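Long-range contacts in HTH hxlR-type domain-containing protein (Enterococcus faecalis, PDB 1Z7U), which probably binds DNA as a winged helix-turn-helix transcriptional regulator of the HxlR type, though its own target is not established: residues Leu27-Phe32 / Ala88-Leu93; Thr35-Glu40 / Pro75-Tyr80. One frame throughout, in Å; residues are numbered along the deposited sequence. Where two conformers were deposited one is given.

Interaction 1 of 2, residues Leu27-Phe32 / Ala88-Leu93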
loop_
_atom_site.group_PDB
_atom_site.type_symbol
_atom_site.label_atom_id
_atom_site.label_comp_id
_atom_site.label_asym_id
_atom_site.label_seq_id
_atom_site.Cartn_x
_atom_site.Cartn_y
_atom_site.Cartn_z
ATOM N N LEU A 27 -8.492 -13.928 2.614
ATOM C CA LEU A 27 -9.945 -13.746 2.599
ATOM C C LEU A 27 -10.401 -12.836 1.477
ATOM O O LEU A 27 -11.340 -13.160 0.749
ATOM C CB LEU A 27 -10.414 -13.174 3.932
ATOM C CG LEU A 27 -11.260 -14.025 4.882
ATOM C CD1 LEU A 27 -11.251 -15.492 4.541
ATOM C CD2 LEU A 27 -10.827 -13.815 6.321
HETATM N N MSE A 28 -9.731 -11.691 1.356
HETATM C CA MSE A 28 -9.989 -10.726 0.305
HETATM C C MSE A 28 -9.771 -11.313 -1.101
HETATM O O MSE A 28 -10.572 -11.044 -2.010
HETATM C CB MSE A 28 -9.133 -9.475 0.530
HETATM C CG MSE A 28 -9.169 -8.474 -0.604
HETATM SE SE MSE A 28 -8.329 -6.755 -0.147
HETATM C CE MSE A 28 -9.867 -5.946 0.865
ATOM N N ASP A 29 -8.695 -12.093 -1.270
ATOM C CA ASP A 29 -8.423 -12.810 -2.524
ATOM C C ASP A 29 -9.581 -13.741 -2.893
ATOM O O ASP A 29 -10.000 -13.786 -4.047
ATOM C CB ASP A 29 -7.134 -13.632 -2.433
ATOM C CG ASP A 29 -5.875 -12.825 -2.752
ATOM O OD1 ASP A 29 -5.964 -11.725 -3.324
ATOM O OD2 ASP A 29 -4.769 -13.309 -2.424
ATOM N N GLU A 30 -10.101 -14.466 -1.904
ATOM C CA GLU A 30 -11.232 -15.383 -2.121
ATOM C C GLU A 30 -12.503 -14.642 -2.488
ATOM O O GLU A 30 -13.224 -15.058 -3.378
ATOM C CB GLU A 30 -11.492 -16.256 -0.891
ATOM C CG GLU A 30 -10.421 -17.301 -0.623
ATOM C CD GLU A 30 -10.234 -18.265 -1.789
ATOM O OE1 GLU A 30 -11.255 -18.627 -2.421
ATOM O OE2 GLU A 30 -9.072 -18.649 -2.075
ATOM N N LEU A 31 -12.767 -13.535 -1.807
ATOM C CA LEU A 31 -13.966 -12.747 -2.078
ATOM C C LEU A 31 -13.891 -11.984 -3.389
ATOM O O LEU A 31 -14.915 -11.746 -4.037
ATOM C CB LEU A 31 -14.279 -11.808 -0.909
ATOM C CG LEU A 31 -14.550 -12.496 0.431
ATOM C CD1 LEU A 31 -14.882 -11.481 1.515
ATOM C CD2 LEU A 31 -15.661 -13.533 0.317
ATOM N N PHE A 32 -12.685 -11.583 -3.780
ATOM C CA PHE A 32 -12.512 -10.936 -5.079
ATOM C C PHE A 32 -12.947 -11.838 -6.248
ATOM O O PHE A 32 -13.518 -11.348 -7.220
ATOM C CB PHE A 32 -11.081 -10.434 -5.288
ATOM C CG PHE A 32 -10.879 -9.746 -6.610
ATOM C CD1 PHE A 32 -11.236 -8.423 -6.773
ATOM C CD2 PHE A 32 -10.348 -10.435 -7.691
ATOM C CE1 PHE A 32 -11.056 -7.782 -7.996
ATOM C CE2 PHE A 32 -10.166 -9.820 -8.911
ATOM C CZ PHE A 32 -10.524 -8.484 -9.070
ATOM N N ALA A 88 -11.951 -1.407 -3.947
ATOM C CA ALA A 88 -10.981 -0.330 -4.091
ATOM C C ALA A 88 -9.662 -0.652 -3.374
ATOM O O ALA A 88 -8.599 -0.390 -3.923
ATOM C CB ALA A 88 -11.557 1.015 -3.611
ATOM N N LEU A 89 -9.734 -1.235 -2.169
ATOM C CA LEU A 89 -8.518 -1.604 -1.419
ATOM C C LEU A 89 -7.810 -2.781 -2.081
ATOM O O LEU A 89 -6.577 -2.810 -2.173
ATOM C CB LEU A 89 -8.827 -1.916 0.043
ATOM C CG LEU A 89 -7.643 -2.166 1.006
ATOM C CD1 LEU A 89 -6.590 -1.048 1.003
ATOM C CD2 LEU A 89 -8.193 -2.334 2.408
ATOM N N TYR A 90 -8.595 -3.740 -2.568
ATOM C CA TYR A 90 -8.044 -4.819 -3.367
ATOM C C TYR A 90 -7.171 -4.284 -4.504
ATOM O O TYR A 90 -6.069 -4.773 -4.706
ATOM C CB TYR A 90 -9.143 -5.740 -3.912
ATOM C CG TYR A 90 -8.573 -6.855 -4.754
ATOM C CD1 TYR A 90 -8.262 -8.081 -4.196
ATOM C CD2 TYR A 90 -8.299 -6.657 -6.110
ATOM C CE1 TYR A 90 -7.707 -9.098 -4.970
ATOM C CE2 TYR A 90 -7.749 -7.652 -6.880
ATOM C CZ TYR A 90 -7.467 -8.876 -6.305
ATOM O OH TYR A 90 -6.929 -9.881 -7.083
ATOM N N ASP A 91 -7.672 -3.289 -5.236
ATOM C CA ASP A 91 -6.948 -2.648 -6.347
ATOM C C ASP A 91 -5.674 -1.909 -5.933
ATOM O O ASP A 91 -4.661 -1.989 -6.631
ATOM C CB ASP A 91 -7.863 -1.664 -7.078
ATOM C CG ASP A 91 -8.937 -2.355 -7.919
ATOM O OD1 ASP A 91 -8.868 -3.596 -8.139
ATOM O OD2 ASP A 91 -9.852 -1.629 -8.387
ATOM N N ALA A 92 -5.736 -1.176 -4.819
ATOM C CA ALA A 92 -4.560 -0.493 -4.249
ATOM C C ALA A 92 -3.493 -1.497 -3.841
ATOM O O ALA A 92 -2.309 -1.286 -4.092
ATOM C CB ALA A 92 -4.954 0.381 -3.042
ATOM N N LEU A 93 -3.916 -2.584 -3.202
ATOM C CA LEU A 93 -2.986 -3.650 -2.813
ATOM C C LEU A 93 -2.379 -4.396 -4.002
ATOM O O LEU A 93 -1.201 -4.785 -3.951
ATOM C CB LEU A 93 -3.639 -4.624 -1.828
ATOM C CG LEU A 93 -3.987 -4.074 -0.434
ATOM C CD1 LEU A 93 -4.607 -5.166 0.429
ATOM C CD2 LEU A 93 -2.783 -3.477 0.269
#

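Interaction 2 of 2, residues Thr35-Glu40 / Pro75-Tyr80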
loop_
_atom_site.group_PDB
_atom_site.type_symbol
_atom_site.label_atom_id
_atom_site.label_comp_id
_atom_site.label_asym_id
_atom_site.label_seq_id
_atom_site.Cartn_x
_atom_site.Cartn_y
_atom_site.Cartn_z
ATOM N N THR A 35 -18.721 -14.026 -4.804
ATOM C CA THR A 35 -19.476 -14.296 -3.579
ATOM C C THR A 35 -19.139 -15.663 -2.969
ATOM O O THR A 35 -18.948 -16.641 -3.688
ATOM C CB THR A 35 -20.989 -14.162 -3.835
ATOM O OG1 THR A 35 -21.678 -14.153 -2.582
ATOM C CG2 THR A 35 -21.535 -15.307 -4.741
ATOM N N LYS A 36 -19.032 -15.722 -1.646
ATOM C CA LYS A 36 -18.606 -16.949 -0.981
ATOM C C LYS A 36 -19.429 -17.245 0.260
ATOM O O LYS A 36 -19.833 -16.334 0.982
ATOM C CB LYS A 36 -17.128 -16.886 -0.563
ATOM C CG LYS A 36 -16.105 -16.872 -1.684
ATOM C CD LYS A 36 -15.886 -18.249 -2.299
ATOM C CE LYS A 36 -14.984 -18.157 -3.534
ATOM N NZ LYS A 36 -15.393 -17.069 -4.471
ATOM N N ARG A 37 -19.668 -18.534 0.499
ATOM C CA ARG A 37 -20.298 -18.994 1.727
ATOM C C ARG A 37 -19.204 -19.426 2.693
ATOM O O ARG A 37 -18.071 -19.700 2.289
ATOM C CB ARG A 37 -21.288 -20.147 1.469
ATOM C CG ARG A 37 -22.136 -20.002 0.192
ATOM C CD ARG A 37 -23.548 -20.595 0.311
ATOM N NE ARG A 37 -23.574 -22.053 0.471
ATOM C CZ ARG A 37 -24.239 -22.700 1.433
ATOM N NH1 ARG A 37 -24.201 -24.029 1.493
ATOM N NH2 ARG A 37 -24.953 -22.026 2.329
ATOM N N ASN A 38 -19.557 -19.479 3.972
ATOM C CA ASN A 38 -18.631 -19.851 5.033
ATOM C C ASN A 38 -17.852 -21.145 4.753
ATOM O O ASN A 38 -16.621 -21.187 4.879
ATOM C CB ASN A 38 -19.418 -19.923 6.345
ATOM C CG ASN A 38 -18.569 -20.310 7.511
ATOM O OD1 ASN A 38 -18.350 -21.503 7.771
ATOM N ND2 ASN A 38 -18.092 -19.306 8.243
ATOM N N GLY A 39 -18.572 -22.182 4.331
ATOM C CA GLY A 39 -17.975 -23.483 4.036
ATOM C C GLY A 39 -16.961 -23.462 2.912
ATOM O O GLY A 39 -15.928 -24.133 2.999
ATOM N N GLU A 40 -17.253 -22.705 1.855
ATOM C CA GLU A 40 -16.286 -22.486 0.766
ATOM C C GLU A 40 -14.966 -21.883 1.259
ATOM O O GLU A 40 -13.887 -22.323 0.857
ATOM C CB GLU A 40 -16.885 -21.591 -0.319
ATOM C CG GLU A 40 -18.308 -21.960 -0.688
ATOM C CD GLU A 40 -18.775 -21.281 -1.945
ATOM O OE1 GLU A 40 -19.487 -20.256 -1.852
ATOM O OE2 GLU A 40 -18.422 -21.779 -3.031
ATOM N N PRO A 75 -32.735 -24.059 4.253
ATOM C CA PRO A 75 -32.436 -23.157 5.367
ATOM C C PRO A 75 -31.764 -21.850 4.914
ATOM O O PRO A 75 -31.370 -21.743 3.746
ATOM C CB PRO A 75 -31.483 -23.984 6.222
ATOM C CG PRO A 75 -30.762 -24.855 5.266
ATOM C CD PRO A 75 -31.668 -25.065 4.070
ATOM N N PRO A 76 -31.639 -20.854 5.825
ATOM C CA PRO A 76 -31.024 -19.590 5.422
ATOM C C PRO A 76 -29.617 -19.780 4.855
ATOM O O PRO A 76 -28.905 -20.712 5.218
ATOM C CB PRO A 76 -30.977 -18.781 6.724
ATOM C CG PRO A 76 -32.030 -19.353 7.553
ATOM C CD PRO A 76 -32.041 -20.818 7.239
ATOM N N ARG A 77 -29.249 -18.894 3.945
ATOM C CA ARG A 77 -27.968 -18.953 3.284
ATOM C C ARG A 77 -27.328 -17.577 3.449
ATOM O O ARG A 77 -27.999 -16.556 3.298
ATOM C CB ARG A 77 -28.179 -19.335 1.820
ATOM C CG ARG A 77 -26.946 -19.288 0.934
ATOM C CD ARG A 77 -27.297 -19.721 -0.482
ATOM N NE ARG A 77 -28.372 -18.911 -1.063
ATOM C CZ ARG A 77 -28.187 -17.939 -1.949
ATOM N NH1 ARG A 77 -26.957 -17.629 -2.362
ATOM N NH2 ARG A 77 -29.229 -17.270 -2.423
ATOM N N VAL A 78 -26.048 -17.564 3.817
ATOM C CA VAL A 78 -25.326 -16.317 4.093
ATOM C C VAL A 78 -24.190 -16.153 3.085
ATOM O O VAL A 78 -23.326 -17.026 2.989
ATOM C CB VAL A 78 -24.779 -16.276 5.556
ATOM C CG1 VAL A 78 -24.016 -14.966 5.824
ATOM C CG2 VAL A 78 -25.919 -16.447 6.565
ATOM N N GLU A 79 -24.232 -15.047 2.335
ATOM C CA GLU A 79 -23.233 -14.695 1.317
ATOM C C GLU A 79 -22.266 -13.615 1.815
ATOM O O GLU A 79 -22.690 -12.597 2.380
ATOM C CB GLU A 79 -23.911 -14.164 0.040
ATOM C CG GLU A 79 -24.304 -15.209 -1.026
ATOM C CD GLU A 79 -24.719 -14.573 -2.377
ATOM O OE1 GLU A 79 -24.353 -13.397 -2.648
ATOM O OE2 GLU A 79 -25.402 -15.261 -3.179
ATOM N N TYR A 80 -20.972 -13.833 1.581
ATOM C CA TYR A 80 -19.961 -12.787 1.794
ATOM C C TYR A 80 -19.409 -12.250 0.467
ATOM O O TYR A 80 -19.098 -13.007 -0.446
ATOM C CB TYR A 80 -18.832 -13.312 2.658
ATOM C CG TYR A 80 -19.271 -13.748 4.040
ATOM C CD1 TYR A 80 -19.371 -12.825 5.070
ATOM C CD2 TYR A 80 -19.579 -15.085 4.319
ATOM C CE1 TYR A 80 -19.757 -13.205 6.335
ATOM C CE2 TYR A 80 -19.982 -15.477 5.592
ATOM C CZ TYR A 80 -20.070 -14.523 6.596
ATOM O OH TYR A 80 -20.444 -14.863 7.882
HETATM O O HOH W 1 -22.317 -18.872 4.721
HETATM O O HOH W 2 -19.191 -17.056 8.984
#

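Interaction 1 of 2, residues Leu27-Phe32 / Ala88-Leu93
Met28, a selenomethionine here, opens the contact by reaching across to helix 84-110. With CG anti to the backbone N (chi1 172°) and the next bond also extended, the chain first passes the rim of the Tyr90 ring, where CG lies in the ring plane 3.7 Å from CD1. It then bends at its last torsion. The selenium settles over the backbone of Tyr90, 3.8 Å from its CA, and touches Leu93 CD1, while the methyl CE rests on Leu89 CB at 4.2 Å. Asp29, one residue on, brings its carboxylate to the same ring edge, OD1 lying 3.6 Å from Tyr90 CE1 with the two planes steeply inclined. This is a neighbourly approach and not a bond: OD1 makes its salt bridge to Lys8 of the second subunit. Phe32, one turn further along, covers a face of Tyr90. The rings form an offset stack, centroids 3.8 Å apart and planes only 4° from parallel, and CB adds a CH-pi contact over the same face. Both aromatic side chains start with CG anti to the backbone N, which sends them out from their helices to overlap between the two. Thus a single tyrosine has selenomethionine and aspartate along its edge and phenylalanine on one face, spanning two segments whose axes come no closer than 11.0 Å and cross at -115°. No hydrogen bond joins the segments. Around this buried contact, Met28 and Phe32 also touch Leu82 of strand 77-82. Leu89 and Leu93 of helix 84-110 meet the second subunit at Leu96 and Ile12. Helix 24-33 thus has helix 50-63 at Leu27, strand 77-82 at Leu31 and the subunit-contacting helix 84-110 at Met28 and Phe32.

Interaction 2 of 2, residues Thr35-Glu40 / Pro75-Tyr80
Lys36 and Tyr80 form a single antiparallel, hydrogen-bonded beta bridge, fastening the link before helix 38-44 to a strand of the wing in this winged helix-turn-helix fold. Both residues give an N-H and take one: Lys36 N reaches Tyr80 O at 3.0 Å, and Tyr80 N returns to Lys36 O at 2.8 Å with an N-H...O angle of 166°. Tyr80 O also receives a CA-H...O contact from Thr35. Glu79 was modelled in two conformers. In the one described here, the Thr35 hydroxyl, placed anti to the backbone N, donates to Glu79 OE1 at 2.8 Å, coming from well above the carboxylate plane. The other carboxylate oxygen, Glu79 OE2, takes a salt bridge from Arg77 NH1, and Arg77 NH2 is engaged by Glu73, so Arg77 is held by two carboxylates. Arg37 also has two conformers; in the given one its bent chain crosses Arg77 at about a right angle, its CD packing on Arg77 CG at 3.7 Å.

Arg37 occupies the N-cap position, and its own N-H is taken by Glu40 OE1 at 2.9 Å, on the anti side of the carboxylate. The next amide, Asn38 N, is satisfied through a water that it shares with Val78 O, extending the link beyond the bridge. Lys36 turns its amine away from the strand, to the carbonyl of Gly34. Asn38 OD1 accepts from Gln50 NE2, and a second water, held weakly by Asn38 ND2, lies 2.8 Å from Tyr80 OH.

From the N terminus, helix 24-33 supplies the first half of interaction 1, and the turn after it supplies that of interaction 2. The chain then runs through helices 38-44 and 50-63 and strand 66-71 before strand 77-82 closes the inner loop at interaction 2. Helix 84-110 closes the outer one at interaction 1, so the pair nest without crossing, their centres about 18 Å apart. Interaction 2 ties the wing to the start of helix 38-44; interaction 1 ties helix 24-33 to the long C-terminal helix. They meet where Leu31 CD2 packs on Tyr80 O and Lys36 CB, beside a probable Lys36 NZ to Glu30 O hydrogen bond.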